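Local coordinates for mandelate racemase/muconate lactonizing enzyme-like protein (Rubrobacter xylanophilus DSM 9941, PDB 2QQ6) that probably acts as a magnesium-dependent lyase or isomerase of the enolase superfamily, with a substrate that is not known, at residues R123-C128 with F339-W344. Numbering follows the deposited sequence.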
ATOM      1  N   ARG B 123      12.048 -27.870   1.012  1.00 38.52           N
ATOM      2  CA  ARG B 123      13.418 -27.418   0.879  1.00 38.25           C
ATOM      3  C   ARG B 123      13.560 -25.902   0.973  1.00 36.95           C
ATOM      4  O   ARG B 123      12.737 -25.145   0.449  1.00 35.24           O
ATOM      5  CB  ARG B 123      13.952 -27.927  -0.450  1.00 38.83           C
ATOM      6  CG  ARG B 123      15.286 -27.419  -0.844  1.00 40.38           C
ATOM      7  CD  ARG B 123      15.487 -27.778  -2.283  1.00 43.84           C
ATOM      8  NE  ARG B 123      16.694 -27.182  -2.826  1.00 47.35           N
ATOM      9  CZ  ARG B 123      16.973 -27.141  -4.121  1.00 48.49           C
ATOM     10  NH1 ARG B 123      16.120 -27.662  -4.994  1.00 47.42           N
ATOM     11  NH2 ARG B 123      18.103 -26.585  -4.537  1.00 49.96           N
ATOM     12  N   LEU B 124      14.622 -25.472   1.641  1.00 36.08           N
ATOM     13  CA  LEU B 124      14.898 -24.052   1.831  1.00 35.36           C
ATOM     14  C   LEU B 124      16.132 -23.617   1.067  1.00 35.37           C
ATOM     15  O   LEU B 124      16.821 -24.441   0.460  1.00 35.63           O
ATOM     16  CB  LEU B 124      15.153 -23.763   3.304  1.00 32.75           C
ATOM     17  CG  LEU B 124      14.088 -24.169   4.300  1.00 31.14           C
ATOM     18  CD1 LEU B 124      14.708 -24.179   5.672  1.00 30.05           C
ATOM     19  CD2 LEU B 124      12.908 -23.222   4.223  1.00 29.85           C
ATOM     20  N   TYR B 125      16.383 -22.308   1.100  1.00 36.40           N
ATOM     21  CA  TYR B 125      17.573 -21.706   0.496  1.00 37.94           C
ATOM     22  C   TYR B 125      18.100 -20.695   1.522  1.00 39.40           C
ATOM     23  O   TYR B 125      17.320 -20.066   2.259  1.00 38.60           O
ATOM     24  CB  TYR B 125      17.278 -21.078  -0.890  1.00 35.93           C
ATOM     25  CG  TYR B 125      16.587 -19.725  -0.970  1.00 35.06           C
ATOM     26  CD1 TYR B 125      17.291 -18.546  -0.732  1.00 33.67           C
ATOM     27  CD2 TYR B 125      15.256 -19.617  -1.407  1.00 33.81           C
ATOM     28  CE1 TYR B 125      16.705 -17.296  -0.939  1.00 31.27           C
ATOM     29  CE2 TYR B 125      14.664 -18.366  -1.616  1.00 31.34           C
ATOM     30  CZ  TYR B 125      15.400 -17.211  -1.384  1.00 31.36           C
ATOM     31  OH  TYR B 125      14.861 -15.966  -1.630  1.00 31.09           O
ATOM     32  N   ALA B 126      19.422 -20.579   1.612  1.00 40.84           N
ATOM     33  CA  ALA B 126      20.027 -19.684   2.591  1.00 42.16           C
ATOM     34  C   ALA B 126      20.544 -18.364   2.028  1.00 43.36           C
ATOM     35  O   ALA B 126      21.374 -18.331   1.113  1.00 44.25           O
ATOM     36  CB  ALA B 126      21.144 -20.414   3.331  1.00 40.71           C
ATOM     37  N   ASP B 127      20.026 -17.272   2.577  1.00 44.05           N
ATOM     38  CA  ASP B 127      20.448 -15.945   2.165  1.00 44.96           C
ATOM     39  C   ASP B 127      21.795 -15.718   2.859  1.00 43.31           C
ATOM     40  O   ASP B 127      21.888 -15.783   4.085  1.00 43.53           O
ATOM     41  CB  ASP B 127      19.408 -14.908   2.613  1.00 46.31           C
ATOM     42  CG  ASP B 127      19.668 -13.531   2.032  1.00 49.31           C
ATOM     43  OD1 ASP B 127      20.654 -12.874   2.441  1.00 49.54           O
ATOM     44  OD2 ASP B 127      18.883 -13.107   1.152  1.00 51.67           O
ATOM     45  N   CYS B 128      22.839 -15.475   2.080  1.00 41.01           N
ATOM     46  CA  CYS B 128      24.153 -15.272   2.663  1.00 40.09           C
ATOM     47  C   CYS B 128      24.499 -13.809   2.757  1.00 40.79           C
ATOM     48  O   CYS B 128      25.593 -13.412   2.393  1.00 40.79           O
ATOM     49  CB  CYS B 128      25.218 -15.980   1.835  1.00 38.80           C
ATOM     50  SG  CYS B 128      24.981 -17.749   1.692  1.00 39.51           S
ATOM     51  N   PHE B 339       5.926 -25.763  -6.216  1.00 34.48           N
ATOM     52  CA  PHE B 339       6.827 -25.239  -5.207  1.00 33.11           C
ATOM     53  C   PHE B 339       8.251 -25.557  -5.608  1.00 33.09           C
ATOM     54  O   PHE B 339       8.530 -26.632  -6.142  1.00 31.99           O
ATOM     55  CB  PHE B 339       6.568 -25.850  -3.838  1.00 34.01           C
ATOM     56  CG  PHE B 339       7.650 -25.542  -2.849  1.00 34.75           C
ATOM     57  CD1 PHE B 339       7.858 -24.234  -2.413  1.00 35.48           C
ATOM     58  CD2 PHE B 339       8.522 -26.530  -2.426  1.00 33.33           C
ATOM     59  CE1 PHE B 339       8.929 -23.919  -1.578  1.00 33.08           C
ATOM     60  CE2 PHE B 339       9.591 -26.216  -1.595  1.00 33.71           C
ATOM     61  CZ  PHE B 339       9.791 -24.907  -1.172  1.00 32.49           C
ATOM     62  N   ALA B 340       9.149 -24.617  -5.334  1.00 33.44           N
ATOM     63  CA  ALA B 340      10.563 -24.771  -5.655  1.00 32.88           C
ATOM     64  C   ALA B 340      11.426 -24.696  -4.391  1.00 32.92           C
ATOM     65  O   ALA B 340      11.909 -25.720  -3.919  1.00 32.51           O
ATOM     66  CB  ALA B 340      10.974 -23.701  -6.646  1.00 33.56           C
ATOM     67  N   VAL B 341      11.628 -23.493  -3.854  1.00 31.80           N
ATOM     68  CA  VAL B 341      12.414 -23.317  -2.634  1.00 33.25           C
ATOM     69  C   VAL B 341      11.937 -22.154  -1.797  1.00 35.14           C
ATOM     70  O   VAL B 341      11.577 -21.095  -2.314  1.00 36.08           O
ATOM     71  CB  VAL B 341      13.924 -23.071  -2.892  1.00 33.92           C
ATOM     72  CG1 VAL B 341      14.722 -24.338  -2.587  1.00 34.31           C
ATOM     73  CG2 VAL B 341      14.147 -22.599  -4.310  1.00 33.56           C
ATOM     74  N   LEU B 342      11.951 -22.359  -0.485  1.00 35.99           N
ATOM     75  CA  LEU B 342      11.537 -21.332   0.455  1.00 36.38           C
ATOM     76  C   LEU B 342      12.805 -20.678   1.014  1.00 38.34           C
ATOM     77  O   LEU B 342      13.843 -21.328   1.178  1.00 36.50           O
ATOM     78  CB  LEU B 342      10.689 -21.959   1.574  1.00 33.70           C
ATOM     79  CG  LEU B 342      10.259 -21.080   2.746  1.00 31.28           C
ATOM     80  CD1 LEU B 342       9.588 -19.834   2.239  1.00 31.18           C
ATOM     81  CD2 LEU B 342       9.332 -21.851   3.639  1.00 31.22           C
ATOM     82  N   GLU B 343      12.719 -19.381   1.285  1.00 40.54           N
ATOM     83  CA  GLU B 343      13.856 -18.646   1.797  1.00 43.40           C
ATOM     84  C   GLU B 343      13.996 -18.676   3.304  1.00 46.37           C
ATOM     85  O   GLU B 343      13.010 -18.699   4.041  1.00 46.66           O
ATOM     86  CB  GLU B 343      13.788 -17.187   1.350  1.00 42.23           C
ATOM     87  CG  GLU B 343      14.655 -16.255   2.188  1.00 41.83           C
ATOM     88  CD  GLU B 343      14.731 -14.849   1.631  1.00 43.20           C
ATOM     89  OE1 GLU B 343      13.741 -14.399   1.019  1.00 43.64           O
ATOM     90  OE2 GLU B 343      15.778 -14.188   1.817  1.00 43.86           O
ATOM     91  N   TRP B 344      15.251 -18.689   3.746  1.00 49.05           N
ATOM     92  CA  TRP B 344      15.584 -18.637   5.158  1.00 50.51           C
ATOM     93  C   TRP B 344      16.584 -17.489   5.174  1.00 50.54           C
ATOM     94  O   TRP B 344      17.532 -17.470   4.388  1.00 51.28           O
ATOM     95  CB  TRP B 344      16.225 -19.940   5.646  1.00 52.22           C
ATOM     96  CG  TRP B 344      16.520 -19.906   7.129  1.00 56.28           C
ATOM     97  CD1 TRP B 344      15.654 -19.554   8.133  1.00 56.98           C
ATOM     98  CD2 TRP B 344      17.767 -20.210   7.769  1.00 56.82           C
ATOM     99  NE1 TRP B 344      16.286 -19.617   9.352  1.00 57.28           N
ATOM    100  CE2 TRP B 344      17.583 -20.018   9.157  1.00 57.32           C
ATOM    101  CE3 TRP B 344      19.022 -20.628   7.305  1.00 56.94           C
ATOM    102  CZ2 TRP B 344      18.609 -20.230  10.086  1.00 58.13           C
ATOM    103  CZ3 TRP B 344      20.040 -20.838   8.228  1.00 57.01           C
ATOM    104  CH2 TRP B 344      19.826 -20.639   9.602  1.00 57.05           C
TER
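Glu343 CB lies over one face of the Tyr125 ring, offset toward the rim, though modelled too close to be trusted in detail, while Val341 CB stands at the ring's edge, 4.0 Å from Tyr125 CD2. The carboxylate of Glu343 is turned only 21° from the plane of that ring. The backbone N of Val341 lies over one face of the Phe339 ring, near its rim, and Arg123 O sits at the edge in the ring plane, 3.4 Å from Phe339 CZ. Val341 CG1 covers one face of the Arg123 guanidinium, whose far end pairs with Glu212. These groups flank a parallel pairing by which strand 342-344 meets strand 121-127 and helps to close the barrel of the enolase-type domain. Four backbone bonds hold it: Leu342 N to Arg123 O (3.0 Å), Tyr125 N to Leu342 O, Trp344 N to Tyr125 O and Asp127 N to Trp344 O. On the face turned toward helix 323-334, Leu124 CD2 packs on Leu342 CB at 3.7 Å, the two leucines side by side. On the other face, with CG set between backbone N and carbonyl carbon (chi1 78°), the tyrosine ring lies across Glu343 and its OH is hydrogen-bonded to Lys169 NZ. A leucine in place of Tyr125 would probably leave Lys169 NZ without that hydroxyl partner. Asn319 N binds Glu343 OE1, whereas Lys169 makes a long, weak ion pair with OE2. Asp127 OD2 and Glu343 OE2 stand 3.4 Å apart; two such close carboxylates, Glu343 about 6 Å from magnesium (side chain to ion), are consistent with the polar active-site end of the barrel.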